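Long-range contacts in type II restriction enzyme NgoMIV (Neisseria gonorrhoeae, PDB 1FIU), which cuts double-stranded DNA after the first G of the sequence 5'-GCCGGC-3', working as a magnesium-dependent homotetrameric restriction endonuclease: residues N93-G98 with D140-R145; R107-A112 with M177-A182; N146-A151 with A168-G173; E201-V206 with T235-C240. All coordinates share one frame; numbering follows the deposited sequence.

Contact 1: N93-G98 with D140-R145. With MG (magnesium ion), chain N; MG (magnesium ion), chain Q; nucleotides of chain D.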
# COMPACT_ATOMS: atom_id res chain seq x y z
N ASN I 93 11.80 21.94 16.65
CA ASN I 93 10.60 22.51 17.24
C ASN I 93 9.65 21.36 17.51
O ASN I 93 9.54 20.43 16.72
CB ASN I 93 9.94 23.49 16.28
CG ASN I 93 10.88 24.61 15.87
OD1 ASN I 93 11.40 25.35 16.72
ND2 ASN I 93 11.13 24.73 14.57
N VAL I 94 8.98 21.42 18.65
CA VAL I 94 8.02 20.37 18.99
C VAL I 94 6.71 21.06 19.29
O VAL I 94 6.68 22.00 20.09
CB VAL I 94 8.45 19.59 20.26
CG1 VAL I 94 7.41 18.49 20.58
CG2 VAL I 94 9.81 18.99 20.07
N LYS I 95 5.63 20.64 18.67
CA LYS I 95 4.38 21.31 18.97
C LYS I 95 3.11 20.51 18.78
O LYS I 95 3.00 19.63 17.92
CB LYS I 95 4.25 22.62 18.21
CG LYS I 95 3.89 22.46 16.75
CD LYS I 95 3.56 23.80 16.11
CE LYS I 95 3.17 23.62 14.66
NZ LYS I 95 2.98 24.92 13.94
N GLN I 96 2.16 20.84 19.65
CA GLN I 96 0.85 20.24 19.61
C GLN I 96 0.19 20.99 18.46
O GLN I 96 0.16 22.23 18.45
CB GLN I 96 0.14 20.46 20.94
CG GLN I 96 -1.27 20.02 20.92
CD GLN I 96 -1.98 20.23 22.23
OE1 GLN I 96 -1.57 21.05 23.06
NE2 GLN I 96 -3.06 19.50 22.43
N VAL I 97 -0.32 20.26 17.49
CA VAL I 97 -0.91 20.90 16.33
C VAL I 97 -2.29 21.52 16.49
O VAL I 97 -2.45 22.73 16.31
CB VAL I 97 -0.94 19.95 15.13
CG1 VAL I 97 -1.47 20.68 13.90
CG2 VAL I 97 0.46 19.42 14.86
N GLY I 98 -3.28 20.69 16.80
CA GLY I 98 -4.64 21.18 16.94
C GLY I 98 -5.40 21.05 15.63
O GLY I 98 -5.01 21.67 14.63
N ASP I 140 -1.28 14.84 15.74
CA ASP I 140 -1.58 15.46 17.03
C ASP I 140 -0.43 16.35 17.47
O ASP I 140 -0.63 17.48 17.93
CB ASP I 140 -1.80 14.37 18.10
CG ASP I 140 -3.03 13.55 17.83
OD1 ASP I 140 -3.86 14.00 17.03
OD2 ASP I 140 -3.17 12.46 18.45
N ILE I 141 0.79 15.82 17.33
CA ILE I 141 2.02 16.51 17.70
C ILE I 141 3.02 16.32 16.58
O ILE I 141 3.12 15.26 16.00
CB ILE I 141 2.68 15.88 18.97
CG1 ILE I 141 1.77 16.06 20.19
CG2 ILE I 141 4.05 16.52 19.26
CD1 ILE I 141 2.21 15.22 21.38
N ILE I 142 3.77 17.37 16.27
CA ILE I 142 4.79 17.22 15.25
C ILE I 142 6.12 17.72 15.78
O ILE I 142 6.16 18.58 16.67
CB ILE I 142 4.48 17.99 13.91
CG1 ILE I 142 4.33 19.50 14.18
CG2 ILE I 142 3.28 17.38 13.21
CD1 ILE I 142 4.06 20.34 12.91
N VAL I 143 7.20 17.13 15.27
CA VAL I 143 8.55 17.59 15.56
C VAL I 143 9.07 18.01 14.19
O VAL I 143 8.89 17.28 13.22
CB VAL I 143 9.48 16.49 16.11
CG1 VAL I 143 10.87 17.08 16.45
CG2 VAL I 143 8.86 15.89 17.37
N THR I 144 9.66 19.20 14.10
CA THR I 144 10.18 19.70 12.83
C THR I 144 11.62 20.17 12.97
O THR I 144 12.07 20.46 14.09
CB THR I 144 9.31 20.87 12.31
OG1 THR I 144 9.35 21.95 13.26
CG2 THR I 144 7.85 20.43 12.15
N ARG I 145 12.33 20.21 11.85
CA ARG I 145 13.74 20.65 11.82
C ARG I 145 13.84 21.86 10.90
O ARG I 145 13.46 21.79 9.74
CB ARG I 145 14.66 19.55 11.26
CG ARG I 145 16.14 19.85 11.51
CD ARG I 145 17.06 18.82 10.92
NE ARG I 145 18.46 19.16 11.16
CZ ARG I 145 19.48 18.35 10.90
NH1 ARG I 145 19.26 17.15 10.39
NH2 ARG I 145 20.73 18.75 11.17
MG MG N . -5.42 13.23 15.76
MG MG Q . -5.00 11.37 18.90
OP3 DC D 1 -8.28 12.76 15.98
P DC D 1 -7.82 12.03 17.23
OP1 DC D 1 -8.11 10.54 17.20
OP2 DC D 1 -6.41 12.37 17.63
O5' DC D 1 -8.75 12.60 18.44
C5' DC D 1 -8.30 13.70 19.24
C4' DC D 1 -9.13 13.80 20.50
O4' DC D 1 -10.44 14.29 20.13
C3' DC D 1 -9.38 12.46 21.19
O3' DC D 1 -8.45 12.22 22.21
C2' DC D 1 -10.79 12.58 21.74
C1' DC D 1 -11.46 13.68 20.95
N1 DC D 1 -12.47 13.09 20.03
C2 DC D 1 -13.79 13.02 20.45
O2 DC D 1 -14.06 13.39 21.60
N3 DC D 1 -14.74 12.53 19.61
C4 DC D 1 -14.39 12.11 18.39
N4 DC D 1 -15.36 11.65 17.58
C5 DC D 1 -13.04 12.15 17.93
C6 DC D 1 -12.12 12.64 18.78
O HOH W 1 -3.28 18.42 18.04
O HOH W 2 -4.02 13.40 13.91
O HOH W 3 -6.63 12.51 13.95
O HOH W 4 -6.31 15.24 15.68
O HOH W 5 -6.63 10.03 19.36
O HOH W 6 -5.29 12.84 20.55
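V97, just past the end of strand 93-96, lays CG2 against I142 CG2 at 3.9 Å, the two side chains meeting at about a right angle. They flank an antiparallel strand pair of the PDDEXK-clan nuclease core. I142 carries CG1 between its backbone N and carbonyl carbon (chi1 59°), which sends CD1 alongside K95 to touch CE at 3.8 Å. The methylenes of the extended lysine thus supply an apolar flank, while NZ goes on to a salt bridge with E104. On the other face of the sheet, V94 rests on I141 and V143, beta-branched residues suited to an extended backbone, and helix 62-81 packs on V94.

Between these faces the backbones are zipped by pairs of bonds, K95 with I142 and N93 with T144; K95 N to I142 O measures 2.9 Å and is nearly straight.

At the polar edge the strand pair ends in the active site. D140 O accepts V97 N at 2.8 Å, which fixes the backbone of the aspartate; its CB points away from 93-98, and the carboxylate bridges two magnesium ions, a task for which a short acid with two oxygens is suited. C186 O shares the magnesium bound by D140 OD2. D140 OD1 binds one magnesium at 2.1 Å and D140 OD2 the other at 2.2 Å, while OP2 of the cleaved DNA's 5'-phosphate on DC1 of chain D contacts both ions.

Contact 2: R107-A112 with M177-A182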
# COMPACT_ATOMS: atom_id res chain seq x y z
N ARG I 107 3.12 22.84 5.33
CA ARG I 107 4.10 23.88 5.61
C ARG I 107 5.49 23.24 5.67
O ARG I 107 6.49 23.95 5.78
CB ARG I 107 3.80 24.56 6.96
CG ARG I 107 2.38 25.09 7.04
CD ARG I 107 2.23 26.22 8.04
NE ARG I 107 2.66 25.88 9.38
CZ ARG I 107 2.51 26.68 10.43
NH1 ARG I 107 1.94 27.86 10.28
NH2 ARG I 107 2.92 26.30 11.63
N TYR I 108 5.54 21.91 5.55
CA TYR I 108 6.81 21.20 5.63
C TYR I 108 7.19 20.60 4.29
O TYR I 108 6.36 20.21 3.48
CB TYR I 108 6.75 20.14 6.73
CG TYR I 108 6.34 20.81 8.01
CD1 TYR I 108 5.04 20.72 8.47
CD2 TYR I 108 7.20 21.71 8.63
CE1 TYR I 108 4.59 21.52 9.54
CE2 TYR I 108 6.77 22.52 9.68
CZ TYR I 108 5.46 22.42 10.13
OH TYR I 108 5.02 23.26 11.13
N GLN I 109 8.49 20.56 4.08
CA GLN I 109 9.03 20.14 2.81
C GLN I 109 8.49 18.90 2.13
O GLN I 109 8.12 18.95 0.96
CB GLN I 109 10.53 20.03 2.97
CG GLN I 109 11.25 20.33 1.72
CD GLN I 109 12.73 20.47 1.97
OE1 GLN I 109 13.18 21.33 2.76
NE2 GLN I 109 13.51 19.64 1.30
N GLN I 110 8.43 17.78 2.86
CA GLN I 110 7.98 16.56 2.23
C GLN I 110 6.53 16.53 1.80
O GLN I 110 6.15 15.65 1.04
CB GLN I 110 8.23 15.35 3.15
CG GLN I 110 9.63 15.30 3.73
CD GLN I 110 9.64 15.77 5.15
OE1 GLN I 110 9.35 16.94 5.44
NE2 GLN I 110 9.96 14.85 6.07
N TYR I 111 5.73 17.49 2.27
CA TYR I 111 4.30 17.51 1.92
C TYR I 111 3.80 18.86 1.39
O TYR I 111 2.59 19.07 1.26
CB TYR I 111 3.47 17.12 3.15
CG TYR I 111 3.85 15.75 3.72
CD1 TYR I 111 4.76 15.63 4.76
CD2 TYR I 111 3.38 14.59 3.11
CE1 TYR I 111 5.21 14.37 5.20
CE2 TYR I 111 3.84 13.31 3.53
CZ TYR I 111 4.74 13.23 4.56
OH TYR I 111 5.23 12.00 4.94
N ALA I 112 4.73 19.73 1.04
CA ALA I 112 4.36 21.08 0.56
C ALA I 112 3.48 21.05 -0.69
O ALA I 112 2.69 21.96 -0.91
CB ALA I 112 5.61 21.90 0.30
N MET I 177 11.21 25.03 2.79
CA MET I 177 10.52 25.01 4.08
C MET I 177 11.16 24.06 5.09
O MET I 177 12.02 23.25 4.74
CB MET I 177 9.08 24.59 3.85
CG MET I 177 8.33 25.49 2.88
SD MET I 177 7.16 24.56 1.86
CE MET I 177 8.33 23.75 0.74
N PRO I 178 10.73 24.13 6.37
CA PRO I 178 11.30 23.24 7.38
C PRO I 178 10.93 21.80 7.05
O PRO I 178 10.01 21.56 6.28
CB PRO I 178 10.63 23.68 8.68
CG PRO I 178 10.22 25.09 8.40
CD PRO I 178 9.76 25.06 6.98
N LEU I 179 11.64 20.86 7.66
CA LEU I 179 11.40 19.43 7.45
C LEU I 179 10.57 18.83 8.58
O LEU I 179 10.74 19.18 9.74
CB LEU I 179 12.75 18.70 7.39
CG LEU I 179 13.59 18.99 6.13
CD1 LEU I 179 15.08 18.85 6.43
CD2 LEU I 179 13.15 18.03 5.02
N LEU I 180 9.65 17.94 8.22
CA LEU I 180 8.82 17.26 9.22
C LEU I 180 9.66 16.07 9.72
O LEU I 180 10.00 15.18 8.94
CB LEU I 180 7.49 16.79 8.61
CG LEU I 180 6.56 16.04 9.59
CD1 LEU I 180 6.29 16.94 10.80
CD2 LEU I 180 5.26 15.64 8.89
N HIS I 181 10.00 16.08 11.01
CA HIS I 181 10.84 15.03 11.58
C HIS I 181 9.99 13.88 12.12
O HIS I 181 10.35 12.71 11.97
CB HIS I 181 11.68 15.61 12.73
CG HIS I 181 12.66 14.63 13.29
ND1 HIS I 181 12.61 14.16 14.59
CD2 HIS I 181 13.72 14.02 12.71
CE1 HIS I 181 13.60 13.31 14.78
NE2 HIS I 181 14.29 13.21 13.66
N ALA I 182 8.87 14.22 12.75
CA ALA I 182 8.02 13.19 13.34
C ALA I 182 6.56 13.56 13.47
O ALA I 182 6.21 14.73 13.70
CB ALA I 182 8.54 12.83 14.75
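Q110 and L180 cross at about a right angle, and the glutamine amide reads the backbone of the leucine with both its ends. The Q110 chain bends at chi2 (102°), bringing the amide alongside strand 179-187. Q110 OE1 accepts L180 N at 3.0 Å on an in-plane lone pair, and Q110 NE2 donates to L180 O at 2.9 Å, the acceptor lying only 3° out of the amide plane. A glutamine suits this place because one flat group offers both acceptor and donor.

The Y108 ring runs obliquely to P178, its CD2 at 4.0 Å from the proline CB, and P178 O lies at the ring edge. That carbonyl also takes Q109 N at 2.9 Å. L180 reaches over to Y111, CD2 to CE1 3.9 Å, while Q109 lies side by side with L179. Farther out, the flexible M177 bends its thioether toward the small A112. The tyrosine hydroxyls look elsewhere, Y108 to E104 and Y111 to L205 O.

Amid this apolar packing, three nearly straight bonds to main-chain atoms of P178 and L180 pin the loop before helix 113-121 to the beginning of sheet strand 179-187, the glutamine pairing as a neighbouring backbone would.

Contact 3: N146-A151 with A168-G173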
# COMPACT_ATOMS: atom_id res chain seq x y z
N ASN I 146 14.37 22.96 11.43
CA ASN I 146 14.58 24.15 10.62
C ASN I 146 15.80 23.94 9.74
O ASN I 146 16.68 23.15 10.05
CB ASN I 146 14.79 25.36 11.54
CG ASN I 146 13.49 25.85 12.15
OD1 ASN I 146 13.49 26.51 13.20
ND2 ASN I 146 12.37 25.56 11.49
N LEU I 147 15.84 24.66 8.63
CA LEU I 147 16.94 24.52 7.68
C LEU I 147 18.22 25.15 8.19
O LEU I 147 18.20 25.91 9.15
CB LEU I 147 16.51 25.08 6.34
CG LEU I 147 15.16 24.50 5.88
CD1 LEU I 147 14.86 25.03 4.49
CD2 LEU I 147 15.20 22.96 5.85
N ILE I 148 19.33 24.83 7.53
CA ILE I 148 20.62 25.31 7.99
C ILE I 148 21.39 26.16 7.00
O ILE I 148 21.25 26.03 5.77
CB ILE I 148 21.48 24.13 8.44
CG1 ILE I 148 21.93 23.32 7.22
CG2 ILE I 148 20.66 23.26 9.38
CD1 ILE I 148 22.79 22.10 7.55
N ALA I 149 22.23 27.03 7.55
CA ALA I 149 23.02 27.92 6.72
C ALA I 149 24.20 27.19 6.08
O ALA I 149 24.70 26.16 6.59
CB ALA I 149 23.54 29.08 7.57
N ASP I 150 24.67 27.73 4.97
CA ASP I 150 25.83 27.15 4.32
C ASP I 150 27.04 27.15 5.26
O ASP I 150 27.86 26.25 5.24
CB ASP I 150 26.15 27.94 3.04
CG ASP I 150 25.21 27.61 1.91
OD1 ASP I 150 24.26 26.82 2.12
OD2 ASP I 150 25.43 28.14 0.80
N ALA I 151 27.14 28.18 6.12
CA ALA I 151 28.24 28.26 7.06
C ALA I 151 28.22 27.14 8.11
O ALA I 151 29.27 26.80 8.66
CB ALA I 151 28.24 29.66 7.75
N ALA I 168 19.59 20.24 -2.10
CA ALA I 168 19.64 19.55 -0.80
C ALA I 168 18.56 20.09 0.12
O ALA I 168 18.44 21.30 0.34
CB ALA I 168 21.01 19.73 -0.15
N SER I 169 17.77 19.19 0.67
CA SER I 169 16.67 19.59 1.54
C SER I 169 17.04 20.48 2.73
O SER I 169 16.26 21.35 3.11
CB SER I 169 15.97 18.34 2.08
OG SER I 169 15.39 17.62 0.99
N LEU I 170 18.21 20.26 3.31
CA LEU I 170 18.60 21.04 4.49
C LEU I 170 19.00 22.45 4.21
O LEU I 170 19.10 23.24 5.14
CB LEU I 170 19.75 20.38 5.22
CG LEU I 170 19.36 19.14 6.00
CD1 LEU I 170 20.61 18.37 6.43
CD2 LEU I 170 18.57 19.60 7.25
N ARG I 171 19.23 22.79 2.94
CA ARG I 171 19.70 24.15 2.68
C ARG I 171 18.62 25.19 2.67
O ARG I 171 17.61 25.07 2.00
CB ARG I 171 20.54 24.17 1.40
CG ARG I 171 21.81 23.38 1.62
CD ARG I 171 22.71 23.34 0.40
NE ARG I 171 23.44 24.60 0.25
CZ ARG I 171 24.27 24.82 -0.76
NH1 ARG I 171 24.43 23.88 -1.68
NH2 ARG I 171 24.94 25.97 -0.83
N ALA I 172 18.85 26.21 3.49
CA ALA I 172 17.92 27.32 3.65
C ALA I 172 17.91 28.21 2.41
O ALA I 172 18.93 28.39 1.75
CB ALA I 172 18.32 28.13 4.89
N GLY I 173 16.73 28.74 2.08
CA GLY I 173 16.63 29.64 0.94
C GLY I 173 16.14 29.20 -0.44
O GLY I 173 15.71 30.06 -1.22
O HOH W 7 21.94 26.65 3.31
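The guanidinium of R171 and the carboxylate of D150 meet with their planes 53° apart, and the acid comes to the edge of the arginine. R171 grips side-on with two nitrogens: NE reaches D150 OD1 at 3.0 Å and NH2 reaches D150 OD2 at 2.8 Å. Both oxygens stay close to the guanidinium plane, but OD1 is met on its syn side 34° out of the carboxylate plane and OD2 from above it. A bend at chi3 (78°) turns the arginine back toward the aspartate. Its other N-H groups go to the carbonyls of A165 and D161, so the long, many-handed arginine ties D150 to the loop after helix 150-153.

Water 7 also lies at the guanidinium edge, donating to D150 OD1 and to I148 O. The backbones join nearby: I148 N to L170 O is 2.9 Å and almost straight, whereas the return bond from A172 N to I148 O is weak. L147 drapes its aliphatic chain over the turn, CB against A172 CB at 3.8 Å and CD2 near S169 O at 3.4 Å. I148 crosses L170 obliquely, and its bulk also meets I87 of the second subunit.

This is a single beta bridge between an extended segment and a type I turn, A168 to R171, locked by a salt bridge at the start of helix 150-153, far from the DNA and against a neighbouring subunit.

Contact 4: E201-V206 with T235-C240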
# COMPACT_ATOMS: atom_id res chain seq x y z
N GLU I 201 -3.75 7.60 8.91
CA GLU I 201 -2.93 8.80 8.87
C GLU I 201 -1.49 8.41 8.53
O GLU I 201 -0.83 9.08 7.73
CB GLU I 201 -3.05 9.57 10.20
CG GLU I 201 -4.37 10.37 10.21
CD GLU I 201 -4.69 11.10 11.53
OE1 GLU I 201 -3.78 11.77 12.08
OE2 GLU I 201 -5.85 11.01 11.99
N GLY I 202 -1.01 7.30 9.09
CA GLY I 202 0.34 6.84 8.77
C GLY I 202 0.47 6.51 7.30
O GLY I 202 1.48 6.85 6.67
N LEU I 203 -0.54 5.86 6.71
CA LEU I 203 -0.46 5.52 5.29
C LEU I 203 -0.47 6.74 4.41
O LEU I 203 0.17 6.74 3.35
CB LEU I 203 -1.59 4.56 4.88
CG LEU I 203 -1.23 3.13 5.33
CD1 LEU I 203 -2.46 2.26 5.30
CD2 LEU I 203 -0.13 2.58 4.41
N ASN I 204 -1.19 7.79 4.82
CA ASN I 204 -1.19 9.01 4.03
C ASN I 204 0.21 9.65 4.05
O ASN I 204 0.68 10.18 3.04
CB ASN I 204 -2.22 10.00 4.56
CG ASN I 204 -3.63 9.67 4.07
OD1 ASN I 204 -3.81 9.15 2.97
ND2 ASN I 204 -4.64 9.98 4.88
N LEU I 205 0.88 9.61 5.19
CA LEU I 205 2.23 10.17 5.28
C LEU I 205 3.18 9.35 4.40
O LEU I 205 4.10 9.89 3.76
CB LEU I 205 2.71 10.14 6.75
CG LEU I 205 2.00 11.14 7.67
CD1 LEU I 205 2.50 10.92 9.10
CD2 LEU I 205 2.29 12.56 7.18
N VAL I 206 2.97 8.03 4.38
CA VAL I 206 3.81 7.18 3.54
C VAL I 206 3.60 7.45 2.05
O VAL I 206 4.56 7.69 1.29
CB VAL I 206 3.50 5.67 3.78
CG1 VAL I 206 4.18 4.81 2.69
CG2 VAL I 206 3.96 5.25 5.16
N THR I 235 2.84 -4.29 10.91
CA THR I 235 3.83 -3.31 10.47
C THR I 235 3.40 -2.66 9.17
O THR I 235 2.51 -3.16 8.48
CB THR I 235 5.22 -3.98 10.21
OG1 THR I 235 5.08 -5.02 9.25
CG2 THR I 235 5.79 -4.56 11.50
N GLY I 236 4.03 -1.53 8.86
CA GLY I 236 3.75 -0.83 7.61
C GLY I 236 3.20 0.59 7.73
O GLY I 236 3.41 1.43 6.83
N GLU I 237 2.48 0.84 8.80
CA GLU I 237 1.88 2.17 9.02
C GLU I 237 2.51 2.92 10.19
O GLU I 237 2.88 4.09 10.07
CB GLU I 237 0.39 2.04 9.32
CG GLU I 237 -0.45 1.32 8.29
CD GLU I 237 -0.67 -0.17 8.57
OE1 GLU I 237 -0.57 -0.65 9.74
OE2 GLU I 237 -0.97 -0.88 7.60
N ILE I 238 2.63 2.22 11.32
CA ILE I 238 3.13 2.74 12.58
C ILE I 238 4.52 2.19 12.89
O ILE I 238 4.73 0.96 12.92
CB ILE I 238 2.14 2.33 13.72
CG1 ILE I 238 0.73 2.82 13.37
CG2 ILE I 238 2.60 2.86 15.07
CD1 ILE I 238 0.61 4.27 13.09
N ASP I 239 5.47 3.09 13.15
CA ASP I 239 6.83 2.65 13.46
C ASP I 239 6.90 1.85 14.76
O ASP I 239 7.55 0.80 14.82
CB ASP I 239 7.79 3.84 13.62
CG ASP I 239 7.96 4.67 12.35
OD1 ASP I 239 7.42 4.30 11.30
OD2 ASP I 239 8.64 5.70 12.43
N CYS I 240 6.27 2.39 15.80
CA CYS I 240 6.27 1.78 17.13
C CYS I 240 5.26 2.51 18.01
O CYS I 240 4.92 3.66 17.74
CB CYS I 240 7.67 1.90 17.75
SG CYS I 240 7.90 0.82 19.24
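L203 CG comes to 3.6 Å from E237 CG, and this is the tight part of the contact. The two side chains cross obliquely, the branch of the leucine lying against the aliphatic portion of the glutamate, with L203 CD1 also close to the same CG at 3.7 Å. A bend at chi2 (95°) turns the carboxylate of E237 aside, leaving the CG methylene facing the leucine while the charge is used elsewhere. OE1 makes a salt bridge to R199, and OE2 makes another to R207 of the third subunit; two arginines would be expected to favour the ionised form of the acid. The same neighbouring subunit brings its own L203 against L203 and E237, which gives the leucine an apolar partner across the interface.

G202 fits beside this pair because, with no side chain on its CA, it lets the helix backbone approach the loop, G202 CA lying 4.0 Å from E237 O. The remainder is looser. V206 CG2 stays 4.2 Å from G236 O and L203 CD2 stays 4.4 Å from it, and the helix and loop share just a small buried surface. G236 itself adopts a positive phi (119°), a conformation easy for glycine, where the chain turns toward strand 240-243. On this side the second subunit takes over: its R209 forms a salt bridge with D239, and V206 meets V206 of that subunit.

This is a helix-to-loop contact at the tetramer interfaces, joining helix 197-208 to the loop that leads into strand 240-243 of the central sheet.

Contacts 1 and 2 hold neighbouring parts of one sheet: strand 141-145 pairs with 92-96 in contact 1 and with 179-187, which anchors the loop of contact 2. A probable hydrogen bond, H181 N to V143 O (2.8 Å), ties the two together. Contact 1 lies nearest the chain centre and reaches the metals; contact 4 is the more buried, yet relies on van der Waals packing and neighbouring subunits. Contact 3, its centre about 26 Å from the centre of the chain, is a peripheral loop pairing secured by charge and water. It meets contact 2 through L179 and L170, whereas helix 197-208 of contact 4 meets the loop of contact 2.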